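Long-range contacts in HcgB (Methanococcus maripaludis, PDB 5D5P), which probably transfers a guanylyl group to a pyridinol precursor during biosynthesis of the iron-guanylylpyridinol cofactor of [Fe]-hydrogenase: residues S32-A37 with A95-T100; K38-A43 with T61-S66; S74-R79 with R101-I106; S111-M116 with E143-T148; T124-P129 with I147-R152. All coordinates share one frame; numbering follows the deposited sequence.

Contact 1: residues S32-A37 with A95-T100; sequences STIKSA and ADLIIT
A37, just past the end of helix 24-35, comes within 5.4 Å of D96 measured CA to CA, at the point where the second segment is about to enter strand 97-103. S36 N bonds to S32 O (2.9 Å) near the end of the helix, and the chain turns extended at A37. A37 aims its methyl at the strand entrance: CB rests 3.7 Å from CB of L97 and 4.0 Å from CB of D96, filling the angle between these two successive side chains. L97 carries the rest of the apolar contact. Its CG lies opposite the backbone N (chi1 -158°), which sends both methyls over the C-terminal part of the helix, CD2 to I34 CG2 at 4.1 Å and CD1 to I34 CG1 at 4.1 Å, the two side chains slanting across one another. T33 adds a looser touch, CG2 to L97 CD1 at 4.4 Å. In this alpha/beta fold helix 24-35 leads directly into strand 39-43, which pairs in parallel with strand 97-103, so the contact lies at the turn from helix into sheet. D96 serves that turn with its carboxylate: D96 OD2 passes 3.9 Å from A37 C and accepts the backbone N-H groups of both K38 and N39, two bonds that fix the start of strand 39-43. Farther out, V40 and I115 pack on L97, while I34 also meets I60, I153 and I155, and T33 OG1 turns back to A29 O of its own helix.

Contact 2: residues K38-A43 with T61-S66; sequences KNVTVA and TDANIS
V40 O accepts the central bond of this parallel strand pair from S66 N at 2.8 Å. V40 N in turn reaches N64 O, and V42 N reaches S66 O at 2.8 Å; in these three bonds each N-H approaches its oxygen nearly head-on. The bond from N64 N to K38 O (2.9 Å) is different, its donor standing 37° above the carbonyl plane where the chain is only entering the strand. N39, V40 and T41 thereby sit opposite N64, I65 and S66. On the face of N39 and N64 the two side chains run side by side and point the same way; ND2 of N64 donates to OD1 of N39 at 3.0 Å, the amide planes turned 51° apart. Replacing N39 by an alanine would probably leave the N64 amide without this acceptor and able to turn about its own torsions. On the other face V40 CG2 meets A63 CB at 3.7 Å, and V42 CG2 meets CG2 of I65 at 4.0 Å. At the solvent end K38 bends at chi2 (-53°), bringing CD beside D62 O, and one water bridges K38 O and D62 O. Beyond this shell, T61 OG1 bonds to I57 O. The two strands belong to a beta-alpha-beta unit in which helix 47-57 links them, with F50 of the helix packed on both V42 and I65; strand 64-67 forms an edge of the sheet within the chain, and strand 97-103 flanks strand 39-43 on its other side.

Contact 3: residues S74-R79 with R101-I106; sequences SADLTR and RGRLGI
R79 and G105 bring their backbones closest, 5.6 Å CA to CA, with the G105 CA-H directed at R79 O (3.3 Å), whereas D76 and R103 stay 7.4 Å apart and are spanned by the arginine side chain. R103 bends at chi3 (68°), which lets NE turn back to G105 O at 3.0 Å, a straight bond lying in the guanidinium plane. With the group held by its own loop, NH2 reaches across to D76 O at 3.0 Å, the oxygen somewhat out of the plane. The D76 carboxylate takes no N-H from it: OD1 stands over one face, 4.2 Å from NH1, so charge alone is likely to act there. Water fills in the remaining polar links. One molecule joins D76 O to NH1 of R103, another joins NH2 to T78 O and G105 O, and a third connects D76 OD1 with R103 N. Within the loop A75 O accepts from both T78 OG1, at 2.8 Å, and T78 N. R79 itself looks elsewhere, its NH2 bonding to K119 O of the second subunit. One arginine side chain and three waters thus join the loop before helix 81-92 to the end of strand 97-103, at the interface with the second subunit.

Contact 4: residues S111-M116 with E143-T148; sequences SLLLIM and ELELIT
L113 and E145 hold the close part of this contact, where strand 111-116 and helix 143-148 run with their axes 8.7 Å apart at an angle of 42°. The aliphatic root of E145 slants across L113, CB to CB at 4.0 Å, and OE1 lies 3.8 Å from L113 CB. CG of E145 is opposite its carbonyl carbon (chi1 -75°) and the chain is extended from there, carrying the carboxylate along the strand until OE2 stands 3.6 Å from CB of S111. This buried charge is met from outside: OE1 forms a salt bridge with R101 NE, while OE2 is modelled unusually close to S128 OG, a contact doubtful in its detail. Helix 138-151 lies on one face of the mixed sheet next to helix 47-57, whose V53 and I56 also touch L146; the alternate strand residues L112, L114 and M116 turn to helix 81-92 on the other face, giving a three-layer alpha/beta/alpha sandwich. L146 packs more thinly on the strand, with CB 4.2 Å from L113 CD1. At the loose end it meets I115 through a single pair of methyls, CD1 to CD1 at 4.1 Å, the two side chains crossing at about a right angle. L144 is on the exposed side of the helix. Within the helix, T148 OG1 bonds back to L144 O at 2.8 Å, arriving at the opposite face of that carbonyl from T148 N.

Contact 5: residues T124-P129 with I147-R152; sequences TGSVSP and ITALER
T124 lies against the C-terminal part of helix 138-151, its OG1 donating to A149 O at 2.6 Å while accepting from R152 NH2 at 2.9 Å. Its chi1 of -175° swings the hydroxyl to the far side from the backbone N and leaves CG2 in the crowded position, 3.3 Å from the same A149 O. R152 comes back to it by a folded path: chi1 of 62° sets CG between the backbone N and the carbonyl carbon, the chain bends again at chi3, and the guanidinium presents its edge, with OG1 almost exactly in its plane. Threonine and arginine thus slide past each other in opposite directions. Strand 122-128, one of the two outermost strands of the sheet within this chain, and the helix that follows it pack at 141° with segment axes only 6.6 Å apart. Such closeness rests on two small residues, G125 and A149, whose CA atoms are 4.7 Å apart, and CB of A149 sits 3.7 Å from G125 C. The oxygen of G125 is buried without a hydrogen-bonding partner, with R152 CD 3.2 Å away. Farther along the strand S126 CB touches T148 CG2 at 3.9 Å, and S126 OG bonds to E145 O. R152 also faces the dimer interface, where it donates to S109 O and S128 O of the second subunit. A leucine at R152 would probably leave T124 OG1 without its donor and those two carbonyls of the second subunit without their mate. On the turned-away side of the helix, L150 packs on I56, I60 and I155.

From the N terminus, contact 1 closes a long loop from the end of helix 24-35 to the start of strand 97-103, and contact 2, which joins strands 39-43 and 64-67, is nested inside it; D96 and N39 tie the two together. Contact 3 opens within that loop and ends just after it, so it crosses contact 1, securing the far end of strand 97-103 about 22 Å away, centre to centre. After these come contacts 4 and 5, which overlap: from strands 111-117 and 122-128 both end on helix 138-151, sharing I147 and T148. The R101-E145 salt bridge connects contacts 3 and 4, and contacts 3 and 5 both touch the second subunit.

Contact 1: residues S32-A37 with A95-T100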
# COMPACT_ATOMS: atom_id res chain seq x y z
N SER A 32 17.92 1.84 10.20
CA SER A 32 18.97 2.84 10.29
C SER A 32 18.58 4.16 9.63
O SER A 32 18.82 5.23 10.17
CB SER A 32 20.27 2.30 9.67
OG SER A 32 21.29 3.26 9.75
N THR A 33 17.95 4.06 8.47
CA THR A 33 17.49 5.20 7.72
C THR A 33 16.46 5.99 8.50
O THR A 33 16.47 7.22 8.49
CB THR A 33 16.87 4.73 6.39
OG1 THR A 33 17.89 4.09 5.62
CG2 THR A 33 16.30 5.90 5.60
N ILE A 34 15.55 5.27 9.16
CA ILE A 34 14.50 5.91 9.95
C ILE A 34 15.09 6.56 11.20
O ILE A 34 14.81 7.71 11.51
CB ILE A 34 13.37 4.90 10.35
CG1 ILE A 34 12.55 4.51 9.11
CG2 ILE A 34 12.46 5.49 11.43
CD1 ILE A 34 11.56 3.35 9.32
N LYS A 35 15.93 5.82 11.92
CA LYS A 35 16.45 6.32 13.20
C LYS A 35 17.46 7.45 13.02
O LYS A 35 17.61 8.28 13.91
CB LYS A 35 17.04 5.16 14.01
CG LYS A 35 15.99 4.17 14.49
CD LYS A 35 16.62 2.98 15.18
CE LYS A 35 15.59 2.09 15.86
NZ LYS A 35 16.14 0.73 16.19
N SER A 36 18.13 7.49 11.87
CA SER A 36 19.18 8.49 11.68
C SER A 36 18.66 9.76 11.01
O SER A 36 19.42 10.71 10.82
CB SER A 36 20.34 7.91 10.86
OG SER A 36 20.00 7.82 9.49
N ALA A 37 17.38 9.77 10.68
CA ALA A 37 16.80 10.93 10.02
C ALA A 37 16.97 12.20 10.86
O ALA A 37 16.70 12.18 12.07
CB ALA A 37 15.32 10.67 9.73
N ALA A 95 13.85 17.01 3.19
CA ALA A 95 13.59 16.07 4.29
C ALA A 95 14.36 14.77 4.08
O ALA A 95 14.53 14.34 2.93
CB ALA A 95 12.09 15.78 4.39
N ASP A 96 14.83 14.17 5.17
CA ASP A 96 15.51 12.86 5.17
C ASP A 96 14.50 11.72 5.21
O ASP A 96 14.79 10.58 4.82
CB ASP A 96 16.41 12.69 6.40
CG ASP A 96 17.49 13.71 6.47
OD1 ASP A 96 18.00 14.10 5.40
OD2 ASP A 96 17.85 14.09 7.61
N LEU A 97 13.33 12.04 5.73
CA LEU A 97 12.30 11.04 5.95
C LEU A 97 10.96 11.72 5.76
O LEU A 97 10.77 12.84 6.23
CB LEU A 97 12.43 10.43 7.36
CG LEU A 97 11.79 9.06 7.58
CD1 LEU A 97 12.58 7.95 6.84
CD2 LEU A 97 11.65 8.76 9.07
N ILE A 98 10.04 11.06 5.06
CA ILE A 98 8.72 11.62 4.80
C ILE A 98 7.67 10.63 5.32
O ILE A 98 7.72 9.45 5.01
CB ILE A 98 8.47 11.86 3.30
CG1 ILE A 98 9.33 13.02 2.79
CG2 ILE A 98 6.98 12.20 3.03
CD1 ILE A 98 10.80 12.65 2.56
N ILE A 99 6.74 11.13 6.12
CA ILE A 99 5.62 10.30 6.53
C ILE A 99 4.38 10.85 5.90
O ILE A 99 4.10 12.04 6.02
CB ILE A 99 5.45 10.25 8.06
CG1 ILE A 99 6.75 9.70 8.66
CG2 ILE A 99 4.22 9.37 8.41
CD1 ILE A 99 6.82 9.87 10.10
N THR A 100 3.69 10.01 5.14
CA THR A 100 2.52 10.47 4.39
C THR A 100 1.34 9.58 4.64
O THR A 100 1.49 8.39 4.91
CB THR A 100 2.82 10.52 2.87
OG1 THR A 100 1.66 10.94 2.17
CG2 THR A 100 3.23 9.12 2.35

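Contact 2: residues K38-A43 with T61-S66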
# COMPACT_ATOMS: atom_id res chain seq x y z
N LYS A 38 17.42 13.28 10.22
CA LYS A 38 17.64 14.54 10.93
C LYS A 38 16.52 15.54 10.68
O LYS A 38 16.32 16.45 11.49
CB LYS A 38 18.99 15.14 10.57
CG LYS A 38 20.10 14.17 10.87
CD LYS A 38 20.00 13.68 12.31
CE LYS A 38 21.12 12.72 12.68
NZ LYS A 38 21.07 12.36 14.12
N ASN A 39 15.83 15.38 9.56
CA ASN A 39 14.75 16.28 9.21
C ASN A 39 13.62 15.43 8.66
O ASN A 39 13.75 14.78 7.61
CB ASN A 39 15.22 17.33 8.20
CG ASN A 39 16.14 18.34 8.82
OD1 ASN A 39 15.72 19.20 9.58
ND2 ASN A 39 17.43 18.23 8.50
N VAL A 40 12.51 15.45 9.38
CA VAL A 40 11.37 14.61 9.02
C VAL A 40 10.22 15.50 8.63
O VAL A 40 9.89 16.41 9.37
CB VAL A 40 10.95 13.72 10.21
CG1 VAL A 40 9.72 12.90 9.87
CG2 VAL A 40 12.11 12.79 10.62
N THR A 41 9.60 15.23 7.48
CA THR A 41 8.43 15.98 7.06
C THR A 41 7.21 15.10 7.12
O THR A 41 7.24 13.97 6.64
CB THR A 41 8.61 16.55 5.62
OG1 THR A 41 9.56 17.62 5.64
CG2 THR A 41 7.28 17.11 5.09
N VAL A 42 6.15 15.60 7.73
CA VAL A 42 4.88 14.90 7.74
C VAL A 42 3.99 15.60 6.72
O VAL A 42 3.76 16.80 6.78
CB VAL A 42 4.22 14.89 9.13
CG1 VAL A 42 3.02 14.01 9.10
CG2 VAL A 42 5.24 14.42 10.19
N ALA A 43 3.52 14.83 5.75
CA ALA A 43 2.80 15.36 4.61
C ALA A 43 1.35 15.58 4.97
O ALA A 43 0.47 14.91 4.45
CB ALA A 43 2.93 14.41 3.39
N THR A 61 13.83 9.14 16.96
CA THR A 61 14.78 9.99 16.24
C THR A 61 15.21 11.21 17.03
O THR A 61 14.58 11.59 18.01
CB THR A 61 14.20 10.55 14.93
OG1 THR A 61 13.15 11.47 15.27
CG2 THR A 61 13.62 9.46 14.03
N ASP A 62 16.35 11.76 16.63
CA ASP A 62 16.79 13.10 17.05
C ASP A 62 16.60 14.06 15.89
O ASP A 62 17.59 14.56 15.34
CB ASP A 62 18.25 13.11 17.49
CG ASP A 62 18.48 12.28 18.73
OD1 ASP A 62 17.76 12.50 19.72
OD2 ASP A 62 19.38 11.41 18.71
N ALA A 63 15.36 14.28 15.48
CA ALA A 63 15.10 15.02 14.26
C ALA A 63 14.28 16.28 14.46
O ALA A 63 13.51 16.38 15.42
CB ALA A 63 14.41 14.13 13.26
N ASN A 64 14.48 17.26 13.58
CA ASN A 64 13.51 18.33 13.44
C ASN A 64 12.32 17.73 12.72
O ASN A 64 12.50 17.24 11.61
CB ASN A 64 14.09 19.50 12.64
CG ASN A 64 15.41 19.99 13.19
OD1 ASN A 64 15.61 20.06 14.41
ND2 ASN A 64 16.33 20.32 12.29
N ILE A 65 11.12 17.81 13.28
CA ILE A 65 9.95 17.22 12.60
C ILE A 65 9.03 18.34 12.21
O ILE A 65 8.68 19.15 13.05
CB ILE A 65 9.18 16.20 13.49
CG1 ILE A 65 10.14 15.13 14.02
CG2 ILE A 65 8.07 15.56 12.71
CD1 ILE A 65 9.49 14.18 15.02
N SER A 66 8.61 18.38 10.95
CA SER A 66 7.87 19.55 10.45
C SER A 66 6.64 19.12 9.67
O SER A 66 6.65 18.06 9.07
CB SER A 66 8.77 20.38 9.54
OG SER A 66 9.93 20.79 10.23
O HOH W 1 17.86 11.02 14.03
O HOH W 2 18.06 17.36 13.73

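Contact 3: residues S74-R79 with R101-I106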
# COMPACT_ATOMS: atom_id res chain seq x y z
N SER A 74 -4.33 18.14 -3.93
CA SER A 74 -4.26 17.91 -5.39
C SER A 74 -3.97 16.44 -5.67
O SER A 74 -4.36 15.88 -6.72
CB SER A 74 -3.22 18.84 -6.04
OG SER A 74 -1.93 18.50 -5.60
N ALA A 75 -3.30 15.77 -4.72
CA ALA A 75 -2.95 14.36 -4.90
C ALA A 75 -4.17 13.44 -4.96
O ALA A 75 -4.07 12.26 -5.36
CB ALA A 75 -2.04 13.91 -3.76
N ASP A 76 -5.32 13.96 -4.57
CA ASP A 76 -6.53 13.16 -4.57
C ASP A 76 -7.08 12.99 -5.99
O ASP A 76 -8.08 12.32 -6.18
CB ASP A 76 -7.57 13.81 -3.66
CG ASP A 76 -7.28 13.52 -2.17
OD1 ASP A 76 -6.43 12.66 -1.88
OD2 ASP A 76 -7.84 14.20 -1.29
N LEU A 77 -6.44 13.62 -6.97
CA LEU A 77 -6.85 13.38 -8.35
C LEU A 77 -5.80 12.50 -9.04
O LEU A 77 -5.65 12.54 -10.26
CB LEU A 77 -7.03 14.69 -9.13
CG LEU A 77 -8.33 15.43 -8.78
CD1 LEU A 77 -8.09 16.29 -7.55
CD2 LEU A 77 -8.83 16.26 -9.94
N THR A 78 -5.10 11.68 -8.26
CA THR A 78 -4.13 10.73 -8.81
C THR A 78 -4.49 9.30 -8.40
O THR A 78 -5.34 9.08 -7.51
CB THR A 78 -2.67 10.98 -8.36
OG1 THR A 78 -2.52 10.63 -6.99
CG2 THR A 78 -2.24 12.43 -8.57
N ARG A 79 -3.84 8.34 -9.03
CA ARG A 79 -4.15 6.94 -8.79
C ARG A 79 -3.77 6.51 -7.38
O ARG A 79 -4.45 5.66 -6.77
CB ARG A 79 -3.45 6.06 -9.83
CG ARG A 79 -4.12 6.18 -11.16
CD ARG A 79 -3.83 4.98 -12.04
NE ARG A 79 -4.78 4.84 -13.15
CZ ARG A 79 -4.76 3.82 -13.99
NH1 ARG A 79 -3.86 2.85 -13.80
NH2 ARG A 79 -5.64 3.74 -14.98
N ARG A 101 0.14 10.15 4.56
CA ARG A 101 -1.03 9.33 4.71
C ARG A 101 -2.08 9.90 3.77
O ARG A 101 -2.13 11.10 3.59
CB ARG A 101 -1.52 9.36 6.15
CG ARG A 101 -2.76 8.61 6.38
CD ARG A 101 -3.43 8.98 7.67
NE ARG A 101 -4.46 7.99 7.90
CZ ARG A 101 -5.76 8.23 7.87
NH1 ARG A 101 -6.23 9.44 7.59
NH2 ARG A 101 -6.58 7.22 8.11
N GLY A 102 -2.86 9.04 3.14
CA GLY A 102 -3.91 9.50 2.25
C GLY A 102 -4.60 8.28 1.69
O GLY A 102 -4.39 7.16 2.15
N ARG A 103 -5.39 8.49 0.65
CA ARG A 103 -6.11 7.37 0.06
C ARG A 103 -5.13 6.36 -0.54
O ARG A 103 -4.09 6.73 -1.05
CB ARG A 103 -7.08 7.91 -0.99
CG ARG A 103 -8.28 7.10 -1.18
CD ARG A 103 -9.34 7.98 -1.81
NE ARG A 103 -8.95 8.34 -3.17
CZ ARG A 103 -9.18 9.53 -3.75
NH1 ARG A 103 -9.79 10.51 -3.09
NH2 ARG A 103 -8.82 9.71 -5.02
N LEU A 104 -5.46 5.08 -0.42
CA LEU A 104 -4.67 4.02 -1.02
C LEU A 104 -4.78 4.06 -2.55
O LEU A 104 -3.78 4.03 -3.27
CB LEU A 104 -5.15 2.66 -0.51
CG LEU A 104 -4.65 1.46 -1.30
CD1 LEU A 104 -3.10 1.31 -1.20
CD2 LEU A 104 -5.36 0.22 -0.77
N GLY A 105 -6.02 4.09 -3.04
CA GLY A 105 -6.26 4.03 -4.48
C GLY A 105 -7.46 4.90 -4.78
O GLY A 105 -7.46 6.07 -4.44
N ILE A 106 -8.50 4.32 -5.39
CA ILE A 106 -9.70 5.06 -5.76
C ILE A 106 -10.55 5.44 -4.53
O ILE A 106 -10.31 4.96 -3.43
CB ILE A 106 -10.57 4.25 -6.74
CG1 ILE A 106 -11.24 3.07 -6.02
CG2 ILE A 106 -9.72 3.77 -7.95
CD1 ILE A 106 -12.43 2.49 -6.84
O HOH W 3 -10.71 12.64 -4.94
O HOH W 4 -6.02 11.15 0.30
O HOH W 5 -7.37 7.89 -6.56

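Contact 4: residues S111-M116 with E143-T148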
# COMPACT_ATOMS: atom_id res chain seq x y z
N SER A 111 -7.38 4.04 3.59
CA SER A 111 -6.16 4.83 3.77
C SER A 111 -4.91 4.01 3.73
O SER A 111 -4.89 2.85 4.13
CB SER A 111 -6.20 5.57 5.11
OG SER A 111 -7.27 6.49 5.10
N LEU A 112 -3.85 4.68 3.27
CA LEU A 112 -2.50 4.11 3.26
C LEU A 112 -1.57 5.10 3.93
O LEU A 112 -1.61 6.30 3.61
CB LEU A 112 -2.04 3.84 1.80
CG LEU A 112 -0.58 3.46 1.61
CD1 LEU A 112 -0.29 2.05 2.17
CD2 LEU A 112 -0.21 3.53 0.12
N LEU A 113 -0.77 4.62 4.89
CA LEU A 113 0.33 5.42 5.43
C LEU A 113 1.64 4.84 4.87
O LEU A 113 1.81 3.63 4.82
CB LEU A 113 0.33 5.40 6.98
CG LEU A 113 1.50 6.14 7.63
CD1 LEU A 113 1.05 6.74 8.96
CD2 LEU A 113 2.65 5.19 7.90
N LEU A 114 2.56 5.71 4.45
CA LEU A 114 3.88 5.31 3.98
C LEU A 114 4.95 6.06 4.73
O LEU A 114 4.78 7.23 5.11
CB LEU A 114 4.05 5.59 2.48
CG LEU A 114 3.09 4.86 1.52
CD1 LEU A 114 3.27 5.43 0.09
CD2 LEU A 114 3.37 3.37 1.52
N ILE A 115 6.05 5.38 4.98
CA ILE A 115 7.29 6.05 5.37
C ILE A 115 8.24 5.93 4.19
O ILE A 115 8.52 4.81 3.72
CB ILE A 115 7.90 5.43 6.63
CG1 ILE A 115 6.86 5.41 7.75
CG2 ILE A 115 9.17 6.19 7.02
CD1 ILE A 115 7.42 4.87 9.09
N MET A 116 8.64 7.09 3.67
CA MET A 116 9.47 7.21 2.49
C MET A 116 10.81 7.88 2.81
O MET A 116 10.91 8.68 3.75
CB MET A 116 8.71 7.98 1.42
CG MET A 116 7.46 7.22 0.94
SD MET A 116 6.30 8.32 0.09
CE MET A 116 7.25 8.97 -1.26
N GLU A 143 -2.54 6.72 14.67
CA GLU A 143 -1.64 6.08 15.63
C GLU A 143 -1.39 4.61 15.29
O GLU A 143 -0.25 4.18 15.18
CB GLU A 143 -2.21 6.18 17.05
CG GLU A 143 -1.33 5.53 18.09
CD GLU A 143 -1.92 5.65 19.49
OE1 GLU A 143 -3.15 5.84 19.63
OE2 GLU A 143 -1.14 5.58 20.46
N LEU A 144 -2.47 3.84 15.09
CA LEU A 144 -2.33 2.42 14.76
C LEU A 144 -1.59 2.24 13.42
O LEU A 144 -0.78 1.31 13.29
CB LEU A 144 -3.69 1.75 14.68
CG LEU A 144 -3.68 0.27 14.30
CD1 LEU A 144 -2.88 -0.48 15.36
CD2 LEU A 144 -5.09 -0.28 14.17
N GLU A 145 -1.87 3.09 12.44
CA GLU A 145 -1.22 2.98 11.13
C GLU A 145 0.28 3.10 11.33
O GLU A 145 1.06 2.32 10.78
CB GLU A 145 -1.69 4.06 10.14
CG GLU A 145 -3.09 3.83 9.56
CD GLU A 145 -3.63 5.05 8.83
OE1 GLU A 145 -2.91 6.08 8.77
OE2 GLU A 145 -4.78 4.98 8.33
N LEU A 146 0.67 4.08 12.14
CA LEU A 146 2.11 4.39 12.24
C LEU A 146 2.83 3.33 13.06
O LEU A 146 3.92 2.87 12.68
CB LEU A 146 2.32 5.78 12.83
CG LEU A 146 3.78 6.21 12.98
CD1 LEU A 146 4.51 6.07 11.67
CD2 LEU A 146 3.82 7.68 13.43
N ILE A 147 2.23 2.94 14.17
CA ILE A 147 2.80 1.91 15.02
C ILE A 147 2.92 0.60 14.23
O ILE A 147 3.93 -0.11 14.32
CB ILE A 147 1.98 1.69 16.30
CG1 ILE A 147 2.15 2.91 17.21
CG2 ILE A 147 2.44 0.45 17.02
CD1 ILE A 147 1.35 2.82 18.48
N THR A 148 1.90 0.29 13.43
CA THR A 148 1.93 -0.91 12.60
C THR A 148 3.06 -0.85 11.57
O THR A 148 3.80 -1.82 11.37
CB THR A 148 0.58 -1.13 11.88
OG1 THR A 148 -0.43 -1.42 12.87
CG2 THR A 148 0.65 -2.32 10.94

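Contact 5: residues T124-P129 with I147-R152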
# COMPACT_ATOMS: atom_id res chain seq x y z
N THR A 124 8.28 1.33 4.44
CA THR A 124 7.27 0.55 5.15
C THR A 124 5.94 1.30 5.04
O THR A 124 5.92 2.42 4.55
CB THR A 124 7.63 0.32 6.63
OG1 THR A 124 6.66 -0.54 7.23
CG2 THR A 124 7.68 1.65 7.43
N GLY A 125 4.85 0.70 5.51
CA GLY A 125 3.54 1.30 5.34
C GLY A 125 2.47 0.48 6.05
O GLY A 125 2.74 -0.59 6.58
N SER A 126 1.24 0.99 6.06
CA SER A 126 0.15 0.22 6.62
C SER A 126 -1.16 0.75 6.05
O SER A 126 -1.17 1.84 5.48
CB SER A 126 0.15 0.34 8.13
OG SER A 126 0.05 1.71 8.43
N VAL A 127 -2.23 -0.01 6.16
CA VAL A 127 -3.50 0.44 5.59
C VAL A 127 -4.59 0.42 6.65
O VAL A 127 -4.47 -0.27 7.65
CB VAL A 127 -3.95 -0.40 4.37
CG1 VAL A 127 -3.01 -0.15 3.19
CG2 VAL A 127 -4.06 -1.87 4.73
N SER A 128 -5.64 1.22 6.45
CA SER A 128 -6.80 1.20 7.33
C SER A 128 -8.07 1.31 6.50
O SER A 128 -8.04 1.88 5.39
CB SER A 128 -6.69 2.36 8.35
OG SER A 128 -6.56 3.62 7.67
N PRO A 129 -9.18 0.78 7.00
CA PRO A 129 -10.42 0.82 6.21
C PRO A 129 -10.99 2.23 6.10
O PRO A 129 -10.75 3.06 6.97
CB PRO A 129 -11.38 -0.07 6.98
CG PRO A 129 -10.52 -0.85 7.95
CD PRO A 129 -9.36 0.03 8.26
N ILE A 147 2.23 2.94 14.17
CA ILE A 147 2.80 1.91 15.02
C ILE A 147 2.92 0.60 14.23
O ILE A 147 3.93 -0.11 14.32
CB ILE A 147 1.98 1.69 16.30
CG1 ILE A 147 2.15 2.91 17.21
CG2 ILE A 147 2.44 0.45 17.02
CD1 ILE A 147 1.35 2.82 18.48
N THR A 148 1.90 0.29 13.43
CA THR A 148 1.93 -0.91 12.60
C THR A 148 3.06 -0.85 11.57
O THR A 148 3.80 -1.82 11.37
CB THR A 148 0.58 -1.13 11.88
OG1 THR A 148 -0.43 -1.42 12.87
CG2 THR A 148 0.65 -2.32 10.94
N ALA A 149 3.20 0.31 10.92
CA ALA A 149 4.21 0.45 9.87
C ALA A 149 5.60 0.32 10.47
O ALA A 149 6.51 -0.26 9.85
CB ALA A 149 4.05 1.79 9.13
N LEU A 150 5.78 0.82 11.69
CA LEU A 150 7.09 0.70 12.33
C LEU A 150 7.34 -0.73 12.80
O LEU A 150 8.43 -1.25 12.59
CB LEU A 150 7.24 1.68 13.49
CG LEU A 150 7.29 3.15 13.07
CD1 LEU A 150 7.08 4.04 14.28
CD2 LEU A 150 8.61 3.50 12.37
N GLU A 151 6.34 -1.37 13.41
CA GLU A 151 6.51 -2.73 13.94
C GLU A 151 6.89 -3.74 12.87
O GLU A 151 7.66 -4.68 13.14
CB GLU A 151 5.22 -3.20 14.59
CG GLU A 151 4.94 -2.57 15.90
CD GLU A 151 3.70 -3.14 16.54
OE1 GLU A 151 2.93 -3.85 15.84
OE2 GLU A 151 3.51 -2.88 17.74
N ARG A 152 6.38 -3.54 11.66
CA ARG A 152 6.61 -4.53 10.62
C ARG A 152 8.00 -4.44 10.02
O ARG A 152 8.40 -5.36 9.31
CB ARG A 152 5.53 -4.45 9.54
CG ARG A 152 5.49 -3.19 8.82
CD ARG A 152 4.20 -3.13 7.98
NE ARG A 152 4.22 -4.02 6.82
CZ ARG A 152 4.95 -3.82 5.72
NH1 ARG A 152 4.85 -4.68 4.71
NH2 ARG A 152 5.82 -2.81 5.64